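Local coordinates for CysQ, sulfite synthesis pathway protein (Bacteroides thetaiotaomicron VPI-5482, PDB 3B8B) that probably removes the 3'-phosphate of adenosine 3',5'-bisphosphate to give AMP, as a magnesium-dependent phosphatase of the inositol monophosphatase superfamily, at residues D99-V104 with R273-D278; V263-A266 with P271-Y274. One frame throughout, in Å; residues are numbered along the deposited sequence.

Contact 1. Residues D99-V104 with R273-D278. With SO4 (sulfate ion), chain G.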
ATOM      1  N   ASP A  99     -10.305  -6.947 -17.029  1.00 25.96           N
ATOM      2  CA  ASP A  99     -10.762  -5.586 -16.738  1.00 25.66           C
ATOM      3  C   ASP A  99     -10.750  -5.286 -15.236  1.00 24.16           C
ATOM      4  O   ASP A  99     -10.573  -4.132 -14.837  1.00 24.51           O
ATOM      5  CB  ASP A  99     -12.163  -5.355 -17.255  1.00 26.62           C
ATOM      6  CG  ASP A  99     -12.258  -5.487 -18.771  1.00 30.72           C
ATOM      7  OD1 ASP A  99     -11.309  -5.067 -19.483  1.00 35.56           O
ATOM      8  OD2 ASP A  99     -13.292  -6.013 -19.224  1.00 36.80           O
ATOM      9  N   THR A 100     -10.959  -6.320 -14.424  1.00 21.90           N
ATOM     10  CA  THR A 100     -10.923  -6.185 -12.969  1.00 22.06           C
ATOM     11  C   THR A 100     -10.006  -7.262 -12.426  1.00 21.40           C
ATOM     12  O   THR A 100     -10.109  -8.443 -12.803  1.00 21.11           O
ATOM     13  CB  THR A 100     -12.308  -6.300 -12.309  1.00 22.62           C
ATOM     14  OG1 THR A 100     -13.222  -5.412 -12.960  1.00 24.09           O
ATOM     15  CG2 THR A 100     -12.236  -5.985 -10.805  1.00 22.04           C
ATOM     16  N   LEU A 101      -9.067  -6.842 -11.586  1.00 20.11           N
ATOM     17  CA  LEU A 101      -8.066  -7.752 -11.050  1.00 19.50           C
ATOM     18  C   LEU A 101      -7.546  -7.262  -9.716  1.00 19.57           C
ATOM     19  O   LEU A 101      -7.591  -6.064  -9.418  1.00 19.49           O
ATOM     20  CB  LEU A 101      -6.897  -7.930 -12.026  1.00 20.00           C
ATOM     21  CG  LEU A 101      -5.927  -6.746 -12.173  1.00 20.07           C
ATOM     22  CD1 LEU A 101      -4.597  -7.195 -12.823  1.00 22.57           C
ATOM     23  CD2 LEU A 101      -6.569  -5.639 -12.984  1.00 21.80           C
ATOM     24  N   TRP A 102      -7.035  -8.201  -8.924  1.00 18.57           N
ATOM     25  CA  TRP A 102      -6.298  -7.873  -7.721  1.00 18.49           C
ATOM     26  C   TRP A 102      -4.839  -7.645  -8.106  1.00 18.86           C
ATOM     27  O   TRP A 102      -4.270  -8.400  -8.892  1.00 19.67           O
ATOM     28  CB  TRP A 102      -6.345  -9.014  -6.716  1.00 18.41           C
ATOM     29  CG  TRP A 102      -7.716  -9.335  -6.219  1.00 17.34           C
ATOM     30  CD1 TRP A 102      -8.508 -10.397  -6.576  1.00 18.72           C
ATOM     31  CD2 TRP A 102      -8.458  -8.598  -5.236  1.00 16.48           C
ATOM     32  NE1 TRP A 102      -9.696 -10.353  -5.882  1.00 18.87           N
ATOM     33  CE2 TRP A 102      -9.705  -9.256  -5.067  1.00 17.56           C
ATOM     34  CE3 TRP A 102      -8.196  -7.445  -4.478  1.00 17.85           C
ATOM     35  CZ2 TRP A 102     -10.669  -8.805  -4.154  1.00 16.96           C
ATOM     36  CZ3 TRP A 102      -9.179  -6.979  -3.596  1.00 18.49           C
ATOM     37  CH2 TRP A 102     -10.380  -7.663  -3.434  1.00 18.46           C
ATOM     38  N   ILE A 103      -4.241  -6.603  -7.539  1.00 18.60           N
ATOM     39  CA  ILE A 103      -2.811  -6.334  -7.686  1.00 18.87           C
ATOM     40  C   ILE A 103      -2.219  -6.288  -6.279  1.00 18.21           C
ATOM     41  O   ILE A 103      -2.618  -5.447  -5.438  1.00 18.90           O
ATOM     42  CB  ILE A 103      -2.515  -5.042  -8.465  1.00 19.03           C
ATOM     43  CG1 ILE A 103      -3.210  -5.076  -9.825  1.00 20.25           C
ATOM     44  CG2 ILE A 103      -0.982  -4.894  -8.664  1.00 19.03           C
ATOM     45  CD1 ILE A 103      -2.847  -3.918 -10.763  1.00 20.30           C
ATOM     46  N   VAL A 104      -1.291  -7.214  -6.032  1.00 19.33           N
ATOM     47  CA  VAL A 104      -0.851  -7.547  -4.665  1.00 19.19           C
ATOM     48  C   VAL A 104       0.661  -7.559  -4.496  1.00 17.87           C
ATOM     49  O   VAL A 104       1.367  -8.104  -5.336  1.00 18.69           O
ATOM     50  CB  VAL A 104      -1.372  -8.953  -4.308  1.00 19.88           C
ATOM     51  CG1 VAL A 104      -0.809  -9.437  -2.959  1.00 22.82           C
ATOM     52  CG2 VAL A 104      -2.923  -8.958  -4.303  1.00 19.54           C
ATOM     53  N   ARG A 273      -1.520   4.552 -13.855  1.00 19.20           N
ATOM     54  CA  ARG A 273      -2.453   3.573 -14.438  1.00 20.69           C
ATOM     55  C   ARG A 273      -1.928   2.173 -14.191  1.00 20.54           C
ATOM     56  O   ARG A 273      -0.732   1.974 -14.008  1.00 20.26           O
ATOM     57  CB  ARG A 273      -2.596   3.796 -15.950  1.00 21.89           C
ATOM     58  CG  ARG A 273      -3.048   5.183 -16.353  1.00 25.85           C
ATOM     59  CD  ARG A 273      -4.238   5.640 -15.531  1.00 32.35           C
ATOM     60  NE  ARG A 273      -4.880   6.857 -16.035  1.00 33.53           N
ATOM     61  CZ  ARG A 273      -5.989   7.370 -15.493  1.00 37.07           C
ATOM     62  NH1 ARG A 273      -6.567   6.774 -14.451  1.00 34.69           N
ATOM     63  NH2 ARG A 273      -6.535   8.475 -16.008  1.00 37.87           N
ATOM     64  N   TYR A 274      -2.831   1.191 -14.219  1.00 19.50           N
ATOM     65  CA  TYR A 274      -2.501  -0.162 -13.795  1.00 18.97           C
ATOM     66  C   TYR A 274      -2.861  -1.223 -14.829  1.00 19.20           C
ATOM     67  O   TYR A 274      -3.566  -0.948 -15.821  1.00 19.12           O
ATOM     68  CB  TYR A 274      -3.144  -0.467 -12.440  1.00 18.56           C
ATOM     69  CG  TYR A 274      -2.627   0.468 -11.370  1.00 18.81           C
ATOM     70  CD1 TYR A 274      -3.195   1.722 -11.171  1.00 18.57           C
ATOM     71  CD2 TYR A 274      -1.504   0.135 -10.608  1.00 17.92           C
ATOM     72  CE1 TYR A 274      -2.674   2.622 -10.214  1.00 19.46           C
ATOM     73  CE2 TYR A 274      -0.993   1.012  -9.667  1.00 17.94           C
ATOM     74  CZ  TYR A 274      -1.563   2.258  -9.477  1.00 17.71           C
ATOM     75  OH  TYR A 274      -1.011   3.111  -8.520  1.00 18.60           O
ATOM     76  N   ASN A 275      -2.320  -2.417 -14.591  1.00 19.45           N
ATOM     77  CA  ASN A 275      -2.391  -3.553 -15.492  1.00 19.72           C
ATOM     78  C   ASN A 275      -1.775  -3.207 -16.842  1.00 19.73           C
ATOM     79  O   ASN A 275      -2.251  -3.625 -17.901  1.00 20.23           O
ATOM     80  CB  ASN A 275      -3.817  -4.075 -15.656  1.00 19.90           C
ATOM     81  CG  ASN A 275      -3.841  -5.507 -16.202  1.00 20.61           C
ATOM     82  OD1 ASN A 275      -2.897  -6.265 -15.981  1.00 22.68           O
ATOM     83  ND2 ASN A 275      -4.923  -5.880 -16.864  1.00 20.10           N
ATOM     84  N   LYS A 276      -0.689  -2.445 -16.778  1.00 19.67           N
ATOM     85  CA  LYS A 276       0.021  -2.007 -17.978  1.00 20.59           C
ATOM     86  C   LYS A 276       0.865  -3.143 -18.539  1.00 22.19           C
ATOM     87  O   LYS A 276       1.128  -4.122 -17.847  1.00 22.80           O
ATOM     88  CB  LYS A 276       0.933  -0.827 -17.639  1.00 20.25           C
ATOM     89  CG  LYS A 276       0.236   0.373 -16.996  1.00 20.47           C
ATOM     90  CD  LYS A 276       1.157   1.587 -16.927  1.00 19.43           C
ATOM     91  CE  LYS A 276       2.545   1.252 -16.405  1.00 21.30           C
ATOM     92  NZ  LYS A 276       2.524   0.633 -15.009  1.00 19.91           N
ATOM     93  N   GLU A 277       1.341  -2.983 -19.777  1.00 23.82           N
ATOM     94  CA  GLU A 277       2.235  -3.968 -20.361  1.00 25.45           C
ATOM     95  C   GLU A 277       3.492  -4.122 -19.522  1.00 24.25           C
ATOM     96  O   GLU A 277       3.917  -5.253 -19.232  1.00 25.06           O
ATOM     97  CB  GLU A 277       2.586  -3.626 -21.809  1.00 25.78           C
ATOM     98  CG  GLU A 277       3.447  -4.692 -22.437  1.00 28.10           C
ATOM     99  CD  GLU A 277       3.416  -4.654 -23.935  1.00 30.33           C
ATOM    100  OE1 GLU A 277       3.209  -3.542 -24.499  1.00 35.64           O
ATOM    101  OE2 GLU A 277       3.596  -5.747 -24.525  1.00 35.42           O
ATOM    102  N   ASP A 278       4.047  -2.998 -19.090  1.00 23.04           N
ATOM    103  CA  ASP A 278       5.180  -2.988 -18.196  1.00 23.10           C
ATOM    104  C   ASP A 278       4.685  -2.618 -16.803  1.00 22.03           C
ATOM    105  O   ASP A 278       4.134  -1.518 -16.598  1.00 20.93           O
ATOM    106  CB  ASP A 278       6.224  -1.974 -18.642  1.00 23.29           C
ATOM    107  CG  ASP A 278       7.556  -2.141 -17.919  1.00 26.47           C
ATOM    108  OD1 ASP A 278       7.624  -2.505 -16.730  1.00 25.32           O
ATOM    109  OD2 ASP A 278       8.594  -1.909 -18.582  1.00 31.59           O
TER
HETATM  110  S   SO4 G 274       0.152  -0.109 -21.590  1.00 67.90           S
HETATM  111  O1  SO4 G 274       1.252   0.789 -21.217  1.00 68.86           O
HETATM  112  O2  SO4 G 274      -1.047   0.186 -20.794  1.00 69.50           O
HETATM  113  O3  SO4 G 274       0.538  -1.487 -21.346  1.00 67.52           O
HETATM  114  O4  SO4 G 274      -0.143   0.055 -23.017  1.00 69.97           O
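Ile103 and Leu101 reach from the strand to the loop residues Tyr274 and Asn275. No hydrogen bond joins the two segments, and methyl groups do most of the touching. Ile103 can be followed outward. Its CB points toward the loop. CG2 lies anti to the backbone N, and CG1 lies beside that N (chi1 -55°). The chain then runs on extended through CG1 (chi2 -173°), which carries CD1 to the loop. CD1 is the atom that makes the contact. CD1 of Ile103 sits 3.8 Å from CB of Tyr274, near the root of the ring and oblique to it. CD1 of Ile103 is also 4.1 Å from the backbone N of Asn275.

The strand 100-108 belongs to the mixed sheet of this inositol monophosphatase fold, between strands 82-84 and 121-128. The loop 273-278 leads into strand 280-288. Helix 246-258 adds Glu246 and Trp247 to the surroundings of Ile103.

Leu101 meets Asn275 with both methyls. CD1 of Leu101 is 3.7 Å from OD1 of Asn275, and CD2 of Leu101 is 4.1 Å from CB of Asn275. The polar partner of Asn275 OD1 is Arg95, which hydrogen-bonds to it. Arg95 also bonds to the carbonyl O of Lys276. Farther along the loop, a sulfate ion, probably from the crystallisation liquor, lies by the backbone N of Glu277.

Contact 2. Residues V263-A266 with P271-Y274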
ATOM      1  N   VAL A 263      -2.544  10.081  -6.788  1.00 18.74           N
ATOM      2  CA  VAL A 263      -1.179   9.648  -7.078  1.00 18.31           C
ATOM      3  C   VAL A 263      -0.960   9.920  -8.582  1.00 18.31           C
ATOM      4  O   VAL A 263      -1.373   9.134  -9.457  1.00 18.04           O
ATOM      5  CB  VAL A 263      -0.920   8.167  -6.740  1.00 18.53           C
ATOM      6  CG1 VAL A 263       0.553   7.807  -6.997  1.00 19.67           C
ATOM      7  CG2 VAL A 263      -1.312   7.876  -5.284  1.00 19.23           C
ATOM      8  N   TYR A 264      -0.336  11.054  -8.864  1.00 17.65           N
ATOM      9  CA  TYR A 264      -0.118  11.517 -10.240  1.00 18.64           C
ATOM     10  C   TYR A 264       1.158  10.931 -10.823  1.00 18.89           C
ATOM     11  O   TYR A 264       2.171  10.767 -10.105  1.00 19.50           O
ATOM     12  CB  TYR A 264      -0.005  13.053 -10.274  1.00 19.66           C
ATOM     13  CG  TYR A 264      -1.293  13.740  -9.917  1.00 18.47           C
ATOM     14  CD1 TYR A 264      -2.330  13.819 -10.840  1.00 21.01           C
ATOM     15  CD2 TYR A 264      -1.506  14.271  -8.641  1.00 20.11           C
ATOM     16  CE1 TYR A 264      -3.526  14.417 -10.512  1.00 22.49           C
ATOM     17  CE2 TYR A 264      -2.707  14.875  -8.311  1.00 19.82           C
ATOM     18  CZ  TYR A 264      -3.698  14.951  -9.230  1.00 21.65           C
ATOM     19  OH  TYR A 264      -4.917  15.535  -8.940  1.00 22.95           O
ATOM     20  N   GLN A 265       1.139  10.677 -12.124  1.00 18.45           N
ATOM     21  CA  GLN A 265       2.373  10.516 -12.881  1.00 18.93           C
ATOM     22  C   GLN A 265       3.102  11.862 -12.815  1.00 19.11           C
ATOM     23  O   GLN A 265       2.556  12.899 -13.187  1.00 19.85           O
ATOM     24  CB  GLN A 265       2.079  10.106 -14.315  1.00 19.10           C
ATOM     25  CG  GLN A 265       1.424   8.735 -14.449  1.00 19.35           C
ATOM     26  CD  GLN A 265       1.128   8.408 -15.896  1.00 20.30           C
ATOM     27  OE1 GLN A 265       2.031   8.485 -16.760  1.00 20.63           O
ATOM     28  NE2 GLN A 265      -0.136   8.080 -16.203  1.00 19.27           N
ATOM     29  N   ALA A 266       4.321  11.845 -12.316  1.00 19.50           N
ATOM     30  CA  ALA A 266       5.074  13.093 -12.138  1.00 20.82           C
ATOM     31  C   ALA A 266       5.274  13.763 -13.484  1.00 21.24           C
ATOM     32  O   ALA A 266       5.709  13.133 -14.455  1.00 21.54           O
ATOM     33  CB  ALA A 266       6.402  12.837 -11.438  1.00 21.84           C
ATOM     34  N   PRO A 271      -3.354  10.306 -13.333  1.00 19.74           N
ATOM     35  CA  PRO A 271      -2.883   9.399 -12.290  1.00 19.21           C
ATOM     36  C   PRO A 271      -2.080   8.216 -12.831  1.00 19.07           C
ATOM     37  O   PRO A 271      -2.148   7.900 -14.036  1.00 18.26           O
ATOM     38  CB  PRO A 271      -4.170   8.894 -11.633  1.00 20.37           C
ATOM     39  CG  PRO A 271      -5.220   9.828 -12.073  1.00 22.38           C
ATOM     40  CD  PRO A 271      -4.828  10.352 -13.387  1.00 21.13           C
ATOM     41  N   LEU A 272      -1.330   7.557 -11.942  1.00 18.93           N
ATOM     42  CA  LEU A 272      -0.742   6.257 -12.309  1.00 19.53           C
ATOM     43  C   LEU A 272      -1.843   5.333 -12.828  1.00 19.48           C
ATOM     44  O   LEU A 272      -2.957   5.344 -12.299  1.00 18.66           O
ATOM     45  CB  LEU A 272      -0.103   5.596 -11.117  1.00 19.16           C
ATOM     46  CG  LEU A 272       1.196   6.153 -10.539  1.00 18.78           C
ATOM     47  CD1 LEU A 272       1.619   5.316  -9.284  1.00 19.20           C
ATOM     48  CD2 LEU A 272       2.285   6.154 -11.582  1.00 19.53           C
ATOM     49  N   ARG A 273      -1.520   4.552 -13.855  1.00 19.20           N
ATOM     50  CA  ARG A 273      -2.453   3.573 -14.438  1.00 20.69           C
ATOM     51  C   ARG A 273      -1.928   2.173 -14.191  1.00 20.54           C
ATOM     52  O   ARG A 273      -0.732   1.974 -14.008  1.00 20.26           O
ATOM     53  CB  ARG A 273      -2.596   3.796 -15.950  1.00 21.89           C
ATOM     54  CG  ARG A 273      -3.048   5.183 -16.353  1.00 25.85           C
ATOM     55  CD  ARG A 273      -4.238   5.640 -15.531  1.00 32.35           C
ATOM     56  NE  ARG A 273      -4.880   6.857 -16.035  1.00 33.53           N
ATOM     57  CZ  ARG A 273      -5.989   7.370 -15.493  1.00 37.07           C
ATOM     58  NH1 ARG A 273      -6.567   6.774 -14.451  1.00 34.69           N
ATOM     59  NH2 ARG A 273      -6.535   8.475 -16.008  1.00 37.87           N
ATOM     60  N   TYR A 274      -2.831   1.191 -14.219  1.00 19.50           N
ATOM     61  CA  TYR A 274      -2.501  -0.162 -13.795  1.00 18.97           C
ATOM     62  C   TYR A 274      -2.861  -1.223 -14.829  1.00 19.20           C
ATOM     63  O   TYR A 274      -3.566  -0.948 -15.821  1.00 19.12           O
ATOM     64  CB  TYR A 274      -3.144  -0.467 -12.440  1.00 18.56           C
ATOM     65  CG  TYR A 274      -2.627   0.468 -11.370  1.00 18.81           C
ATOM     66  CD1 TYR A 274      -3.195   1.722 -11.171  1.00 18.57           C
ATOM     67  CD2 TYR A 274      -1.504   0.135 -10.608  1.00 17.92           C
ATOM     68  CE1 TYR A 274      -2.674   2.622 -10.214  1.00 19.46           C
ATOM     69  CE2 TYR A 274      -0.993   1.012  -9.667  1.00 17.94           C
ATOM     70  CZ  TYR A 274      -1.563   2.258  -9.477  1.00 17.71           C
ATOM     71  OH  TYR A 274      -1.011   3.111  -8.520  1.00 18.60           O
TER
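Val263 and Leu272 are joined by a backbone hydrogen bond. Leu272 N donates to Val263 O at 2.9 Å. The same oxygen also receives a CA-H...O contact from Pro271, with CA of Pro271 3.2 Å from O of Val263.

A second hydrogen bond comes from a side chain. Gln265 NE2 donates to Pro271 O at 3.0 Å, and the N-H points almost straight at the oxygen (178°). The acceptor lies in the amide plane of Gln265, but the donor stands above the carbonyl plane of Pro271. The glutamine chain runs extended beyond CG (chi2 179°), which brings its amide to this carbonyl. OE1 of Gln265 turns to another partner, Lys268. With an alanine here in place of Gln265, the Pro271 carbonyl would probably lose this side-chain donor, and Lys268 would lose its amide oxygen.

Tyr264 and Pro271 form a single beta bridge. It ties the end of strand 261-265 to the loop that returns toward strand 280-288. That strand pairs antiparallel with 261-265, so the loop belongs to the connection between two neighbouring strands of one sheet.

Apolar contacts lie alongside these bonds. Val263 CG1 meets Leu272 CD1 at 3.5 Å, and CD2 of Leu272 is 4.0 Å from CG of Gln265. Thr249 of helix 246-258 and Pro282 also touch Leu272. Within the loop, CD of Pro271 lies over one face of the Arg273 guanidinium, offset toward its rim.

Contacts 1 and 2 lie on one loop, between strands 261-265 and 280-288, and their segments overlap at Arg273 and Tyr274. Their centres are about 13 Å apart. Contact 2 ties the start of the loop to the strand it has just left. Contact 1 sets its later part against strand 100-108 of the other, mixed sheet. Helix 246-258 borders both, and Tyr274 OH hydrogen-bonds to its His253 and Thr249. The predicted magnesium site is near. The Ile103 side chain is about 7 Å from that of Asp105 and about 8 Å from that of Glu85. The Leu272 side chain is about 9 Å from that of Asp248.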